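Long-range contact in nicotinate phosphoribosyltransferase (Saccharomyces cerevisiae, PDB 1VLP), which catalyses the ATP-dependent joining of nicotinate to the phosphoribosyl group of PRPP, the first step from nicotinic acid towards NAD: residues A[18-32]-A[137-150]. Numbering follows the deposited sequence. Where two conformers were deposited one is given.
Sequences IKSLLDTDMYKITMH and WKDTILYEIPLLSL
Leu142 lays its CG over one face of the His32 imidazole, 4.1 Å above the plane and offset toward the rim, while CG2 of Ile141 reaches CD2 of the ring obliquely. Hydrogen bonds of His32 ND1 with Tyr96 OH and of NE2 with Tyr99 OH hold the ring's rotation. One face of the Tyr27 ring carries Lys28 CG, 3.9 Å above the plane and offset toward the rim. At its edge, near the plane, sits Glu144 OE1, which accepts a 2.8 Å hydrogen bond from Tyr27 OH; ring and carboxylate planes stand 68° apart, and the hydroxyl comes from above the carboxylate. Glu144 OE1 also turns its anti lone pair to Lys28 NZ in a 3.0 Å salt bridge. Bends at chi2 and chi3 carry the Lys28 chain past Ile145, with Lys28 CG only 3.4 Å from Ile145 CG1, and Lys28 NZ donates a hydrogen bond to Ile141 O (2.7 Å) in the carbonyl plane. Glu245 supplies a second carboxylate to this ammonium. A methionine in place of Lys28 would probably leave Glu144 and Glu245 without their shared positive charge and the Ile141 carbonyl without this donor. A water joins Asp23 O to Ser149 OG, which also hydrogen-bonds with Thr191 O, and Ile18 CG1 lies 3.8 Å from Leu150 CG. Tyr27 probably binds nicotinate, as in related enzymes, so Glu144 may help position its hydroxyl. The contact is buried: helices 26-32 and 144-150 run nearly antiparallel (150°), helix 244-254 packs against Trp137 and Ile141, and strand 43-50 touches both.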
loop_
_atom_site.group_PDB
_atom_site.type_symbol
_atom_site.label_atom_id
_atom_site.label_comp_id
_atom_site.label_asym_id
_atom_site.label_seq_id
_atom_site.Cartn_x
_atom_site.Cartn_y
_atom_site.Cartn_z
ATOM N N ILE A 18 4.779 -2.945 -16.859
ATOM C CA ILE A 18 3.460 -2.847 -16.234
ATOM C C ILE A 18 2.448 -3.142 -17.351
ATOM O O ILE A 18 2.169 -2.284 -18.219
ATOM C CB ILE A 18 3.217 -1.483 -15.644
ATOM C CG1 ILE A 18 4.325 -1.075 -14.630
ATOM C CG2 ILE A 18 1.812 -1.407 -15.020
ATOM C CD1 ILE A 18 4.400 -1.946 -13.374
ATOM N N LYS A 19 1.968 -4.380 -17.367
ATOM C CA LYS A 19 1.163 -4.895 -18.475
ATOM C C LYS A 19 -0.349 -4.778 -18.204
ATOM O O LYS A 19 -1.165 -5.067 -19.089
ATOM C CB LYS A 19 1.577 -6.326 -18.745
ATOM C CG LYS A 19 3.025 -6.443 -19.165
ATOM C CD LYS A 19 3.334 -7.842 -19.580
ATOM C CE LYS A 19 4.831 -8.028 -19.898
ATOM N NZ LYS A 19 5.257 -7.269 -21.107
ATOM N N SER A 20 -0.711 -4.308 -17.004
ATOM C CA SER A 20 -2.138 -4.273 -16.629
ATOM C C SER A 20 -2.376 -3.207 -15.578
ATOM O O SER A 20 -1.524 -2.962 -14.727
ATOM C CB SER A 20 -2.570 -5.669 -16.109
ATOM O OG SER A 20 -3.901 -5.648 -15.571
ATOM N N LEU A 21 -3.542 -2.580 -15.636
ATOM C CA LEU A 21 -3.965 -1.712 -14.542
ATOM C C LEU A 21 -4.283 -2.495 -13.251
ATOM O O LEU A 21 -4.417 -1.901 -12.181
ATOM C CB LEU A 21 -5.134 -0.894 -15.008
ATOM C CG LEU A 21 -4.738 0.169 -16.076
ATOM C CD1 LEU A 21 -5.899 0.650 -16.786
ATOM C CD2 LEU A 21 -4.022 1.321 -15.442
ATOM N N LEU A 22 -4.389 -3.823 -13.348
ATOM C CA LEU A 22 -4.432 -4.707 -12.149
ATOM C C LEU A 22 -3.073 -5.083 -11.508
ATOM O O LEU A 22 -3.051 -5.762 -10.446
ATOM C CB LEU A 22 -5.152 -6.014 -12.515
ATOM C CG LEU A 22 -6.635 -5.983 -12.986
ATOM C CD1 LEU A 22 -7.242 -7.368 -12.994
ATOM C CD2 LEU A 22 -7.434 -5.049 -12.173
ATOM N N ASP A 23 -1.946 -4.689 -12.134
ATOM C CA ASP A 23 -0.627 -4.870 -11.545
ATOM C C ASP A 23 -0.413 -3.730 -10.544
ATOM O O ASP A 23 0.304 -2.731 -10.800
ATOM C CB ASP A 23 0.473 -4.928 -12.599
ATOM C CG ASP A 23 1.857 -5.189 -11.975
ATOM O OD1 ASP A 23 1.929 -5.504 -10.730
ATOM O OD2 ASP A 23 2.884 -5.064 -12.707
ATOM N N THR A 24 -1.157 -3.812 -9.454
ATOM C CA THR A 24 -1.195 -2.765 -8.437
ATOM C C THR A 24 -1.797 -3.371 -7.165
ATOM O O THR A 24 -2.330 -4.495 -7.189
ATOM C CB THR A 24 -2.061 -1.520 -8.864
ATOM O OG1 THR A 24 -1.780 -0.422 -7.988
ATOM C CG2 THR A 24 -3.515 -1.794 -8.795
ATOM N N ASP A 25 -1.759 -2.600 -6.088
ATOM C CA ASP A 25 -2.379 -3.016 -4.828
ATOM C C ASP A 25 -3.910 -2.803 -4.868
ATOM O O ASP A 25 -4.353 -1.744 -5.346
ATOM C CB ASP A 25 -1.781 -2.245 -3.642
ATOM C CG ASP A 25 -0.258 -2.523 -3.434
ATOM O OD1 ASP A 25 0.123 -3.685 -3.248
ATOM O OD2 ASP A 25 0.535 -1.579 -3.503
HETATM N N MSE A 26 -4.698 -3.767 -4.376
HETATM C CA MSE A 26 -6.162 -3.630 -4.393
HETATM C C MSE A 26 -6.641 -2.350 -3.778
HETATM O O MSE A 26 -7.624 -1.769 -4.288
HETATM C CB MSE A 26 -6.863 -4.780 -3.698
HETATM C CG MSE A 26 -8.376 -4.536 -3.495
HETATM SE SE MSE A 26 -9.131 -6.233 -2.961
HETATM C CE MSE A 26 -10.847 -5.467 -2.071
ATOM N N TYR A 27 -5.954 -1.859 -2.733
ATOM C CA TYR A 27 -6.399 -0.599 -2.105
ATOM C C TYR A 27 -6.406 0.562 -3.091
ATOM O O TYR A 27 -7.221 1.483 -2.943
ATOM C CB TYR A 27 -5.628 -0.243 -0.832
ATOM C CG TYR A 27 -4.286 0.439 -1.055
ATOM C CD1 TYR A 27 -4.204 1.823 -1.232
ATOM C CD2 TYR A 27 -3.125 -0.287 -1.108
ATOM C CE1 TYR A 27 -2.969 2.455 -1.435
ATOM C CE2 TYR A 27 -1.871 0.346 -1.316
ATOM C CZ TYR A 27 -1.809 1.699 -1.478
ATOM O OH TYR A 27 -0.572 2.271 -1.673
ATOM N N LYS A 28 -5.576 0.502 -4.141
ATOM C CA LYS A 28 -5.626 1.583 -5.138
ATOM C C LYS A 28 -6.930 1.637 -5.922
ATOM O O LYS A 28 -7.466 2.709 -6.179
ATOM C CB LYS A 28 -4.385 1.564 -6.059
ATOM C CG LYS A 28 -3.080 1.824 -5.324
ATOM C CD LYS A 28 -2.576 3.295 -5.317
ATOM C CE LYS A 28 -3.362 4.328 -4.541
ATOM N NZ LYS A 28 -2.567 5.616 -4.532
ATOM N N ILE A 29 -7.481 0.479 -6.273
ATOM C CA ILE A 29 -8.744 0.404 -6.949
ATOM C C ILE A 29 -9.913 0.781 -6.076
ATOM O O ILE A 29 -10.820 1.465 -6.519
ATOM C CB ILE A 29 -8.895 -1.012 -7.612
ATOM C CG1 ILE A 29 -7.801 -1.205 -8.684
ATOM C CG2 ILE A 29 -10.282 -1.253 -8.227
ATOM C CD1 ILE A 29 -7.829 -0.186 -9.844
ATOM N N THR A 30 -9.922 0.337 -4.831
ATOM C CA THR A 30 -11.025 0.749 -3.921
ATOM C C THR A 30 -10.951 2.263 -3.643
ATOM O O THR A 30 -11.996 2.934 -3.711
ATOM C CB THR A 30 -11.075 -0.081 -2.639
ATOM O OG1 THR A 30 -9.806 -0.067 -1.986
ATOM C CG2 THR A 30 -11.462 -1.516 -2.968
HETATM N N MSE A 31 -9.765 2.825 -3.412
HETATM C CA MSE A 31 -9.634 4.265 -3.343
HETATM C C MSE A 31 -10.100 4.981 -4.587
HETATM O O MSE A 31 -10.789 5.965 -4.515
HETATM C CB MSE A 31 -8.152 4.646 -3.155
HETATM C CG MSE A 31 -7.595 4.508 -1.774
HETATM SE SE MSE A 31 -8.424 5.900 -0.640
HETATM C CE MSE A 31 -7.810 7.402 -1.445
ATOM N N HIS A 32 -9.726 4.434 -5.740
ATOM C CA HIS A 32 -10.142 5.009 -7.021
ATOM C C HIS A 32 -11.686 5.095 -7.088
ATOM O O HIS A 32 -12.273 6.091 -7.474
ATOM C CB HIS A 32 -9.590 4.150 -8.170
ATOM C CG HIS A 32 -9.748 4.789 -9.516
ATOM N ND1 HIS A 32 -9.792 4.047 -10.690
ATOM C CD2 HIS A 32 -9.863 6.094 -9.888
ATOM C CE1 HIS A 32 -9.905 4.881 -11.718
ATOM N NE2 HIS A 32 -9.990 6.122 -11.257
ATOM N N TRP A 137 -8.132 14.028 -8.518
ATOM C CA TRP A 137 -7.826 12.885 -7.674
ATOM C C TRP A 137 -8.146 11.557 -8.394
ATOM O O TRP A 137 -7.329 10.669 -8.348
ATOM C CB TRP A 137 -8.530 13.044 -6.332
ATOM C CG TRP A 137 -7.960 12.234 -5.177
ATOM C CD1 TRP A 137 -6.829 11.478 -5.164
ATOM C CD2 TRP A 137 -8.471 12.197 -3.843
ATOM N NE1 TRP A 137 -6.613 10.957 -3.947
ATOM C CE2 TRP A 137 -7.594 11.381 -3.092
ATOM C CE3 TRP A 137 -9.594 12.760 -3.202
ATOM C CZ2 TRP A 137 -7.832 11.083 -1.736
ATOM C CZ3 TRP A 137 -9.807 12.467 -1.863
ATOM C CH2 TRP A 137 -8.925 11.649 -1.142
ATOM N N LYS A 138 -9.265 11.468 -9.114
ATOM C CA LYS A 138 -9.615 10.260 -9.886
ATOM C C LYS A 138 -8.661 9.959 -11.055
ATOM O O LYS A 138 -8.593 8.821 -11.498
ATOM C CB LYS A 138 -11.039 10.319 -10.433
ATOM C CG LYS A 138 -11.272 11.249 -11.555
ATOM C CD LYS A 138 -12.781 11.354 -11.822
ATOM C CE LYS A 138 -13.078 12.249 -12.989
ATOM N NZ LYS A 138 -12.803 13.687 -12.741
ATOM N N ASP A 139 -7.960 10.975 -11.536
ATOM C CA ASP A 139 -6.968 10.849 -12.618
ATOM C C ASP A 139 -5.579 10.501 -12.112
ATOM O O ASP A 139 -4.693 10.141 -12.926
ATOM C CB ASP A 139 -6.827 12.160 -13.416
ATOM C CG ASP A 139 -8.003 12.432 -14.323
ATOM O OD1 ASP A 139 -8.829 11.541 -14.532
ATOM O OD2 ASP A 139 -8.102 13.569 -14.814
ATOM N N THR A 140 -5.326 10.677 -10.810
ATOM C CA THR A 140 -3.971 10.570 -10.271
ATOM C C THR A 140 -3.741 9.409 -9.300
ATOM O O THR A 140 -2.570 8.926 -9.119
ATOM C CB THR A 140 -3.538 11.906 -9.608
ATOM O OG1 THR A 140 -4.419 12.224 -8.565
ATOM C CG2 THR A 140 -3.545 13.019 -10.651
ATOM N N ILE A 141 -4.825 8.988 -8.657
ATOM C CA ILE A 141 -4.755 7.959 -7.593
ATOM C C ILE A 141 -4.037 6.631 -7.975
ATOM O O ILE A 141 -3.379 6.013 -7.125
ATOM C CB ILE A 141 -6.171 7.730 -7.013
ATOM C CG1 ILE A 141 -6.108 6.878 -5.752
ATOM C CG2 ILE A 141 -7.102 7.118 -8.060
ATOM C CD1 ILE A 141 -6.787 7.436 -4.660
ATOM N N LEU A 142 -4.142 6.179 -9.232
ATOM C CA LEU A 142 -3.550 4.893 -9.553
ATOM C C LEU A 142 -2.033 4.943 -9.699
ATOM O O LEU A 142 -1.392 3.902 -9.718
ATOM C CB LEU A 142 -4.188 4.321 -10.826
ATOM C CG LEU A 142 -5.679 3.974 -10.723
ATOM C CD1 LEU A 142 -6.122 3.188 -11.991
ATOM C CD2 LEU A 142 -6.018 3.194 -9.467
ATOM N N TYR A 143 -1.430 6.114 -9.903
ATOM C CA TYR A 143 0.032 6.121 -10.247
ATOM C C TYR A 143 0.978 5.616 -9.187
ATOM O O TYR A 143 2.012 5.043 -9.543
ATOM C CB TYR A 143 0.474 7.519 -10.628
ATOM C CG TYR A 143 0.007 7.960 -11.975
ATOM C CD1 TYR A 143 0.621 7.489 -13.129
ATOM C CD2 TYR A 143 -1.049 8.882 -12.115
ATOM C CE1 TYR A 143 0.235 7.942 -14.371
ATOM C CE2 TYR A 143 -1.451 9.317 -13.353
ATOM C CZ TYR A 143 -0.811 8.844 -14.481
ATOM O OH TYR A 143 -1.205 9.281 -15.728
ATOM N N GLU A 144 0.656 5.846 -7.907
ATOM C CA GLU A 144 1.601 5.540 -6.809
ATOM C C GLU A 144 2.317 4.169 -6.998
ATOM O O GLU A 144 3.563 4.091 -7.082
ATOM C CB GLU A 144 0.882 5.579 -5.461
ATOM C CG GLU A 144 1.788 5.322 -4.265
ATOM C CD GLU A 144 1.056 4.847 -2.998
ATOM O OE1 GLU A 144 -0.203 4.687 -2.967
ATOM O OE2 GLU A 144 1.764 4.661 -1.990
ATOM N N ILE A 145 1.553 3.096 -7.089
ATOM C CA ILE A 145 2.138 1.755 -7.061
ATOM C C ILE A 145 2.966 1.446 -8.277
ATOM O O ILE A 145 4.139 1.090 -8.117
ATOM C CB ILE A 145 1.060 0.675 -6.895
ATOM C CG1 ILE A 145 0.198 1.069 -5.719
ATOM C CG2 ILE A 145 1.657 -0.741 -6.695
ATOM C CD1 ILE A 145 0.762 1.094 -4.548
ATOM N N PRO A 146 2.386 1.551 -9.489
ATOM C CA PRO A 146 3.218 1.246 -10.664
ATOM C C PRO A 146 4.447 2.143 -10.754
ATOM O O PRO A 146 5.500 1.693 -11.168
ATOM C CB PRO A 146 2.261 1.395 -11.858
ATOM C CG PRO A 146 1.072 2.156 -11.318
ATOM C CD PRO A 146 0.992 1.882 -9.863
ATOM N N LEU A 147 4.354 3.423 -10.392
ATOM C CA LEU A 147 5.555 4.263 -10.468
ATOM C C LEU A 147 6.638 3.752 -9.522
ATOM O O LEU A 147 7.802 3.666 -9.889
ATOM C CB LEU A 147 5.224 5.712 -10.147
ATOM C CG LEU A 147 4.391 6.420 -11.196
ATOM C CD1 LEU A 147 4.251 7.880 -10.836
ATOM C CD2 LEU A 147 4.936 6.276 -12.617
ATOM N N LEU A 148 6.282 3.504 -8.253
ATOM C CA LEU A 148 7.229 2.901 -7.299
ATOM C C LEU A 148 7.827 1.598 -7.787
ATOM O O LEU A 148 9.057 1.429 -7.715
ATOM C CB LEU A 148 6.585 2.739 -5.949
ATOM C CG LEU A 148 6.319 4.033 -5.192
ATOM C CD1 LEU A 148 5.440 3.691 -3.963
ATOM C CD2 LEU A 148 7.628 4.740 -4.834
ATOM N N SER A 149 6.958 0.711 -8.289
ATOM C CA SER A 149 7.378 -0.622 -8.837
ATOM C C SER A 149 8.357 -0.434 -9.986
ATOM O O SER A 149 9.398 -1.116 -10.073
ATOM C CB SER A 149 6.188 -1.458 -9.311
ATOM O OG SER A 149 5.288 -1.754 -8.234
ATOM N N LEU A 150 8.093 0.568 -10.828
ATOM C CA LEU A 150 9.001 0.852 -11.930
ATOM C C LEU A 150 10.361 1.439 -11.516
ATOM O O LEU A 150 11.423 1.058 -12.077
ATOM C CB LEU A 150 8.341 1.781 -12.944
ATOM C CG LEU A 150 7.353 1.092 -13.921
ATOM C CD1 LEU A 150 6.527 2.196 -14.651
ATOM C CD2 LEU A 150 8.013 0.105 -14.880
HETATM O O HOH W 1 2.848 -1.993 -9.946
#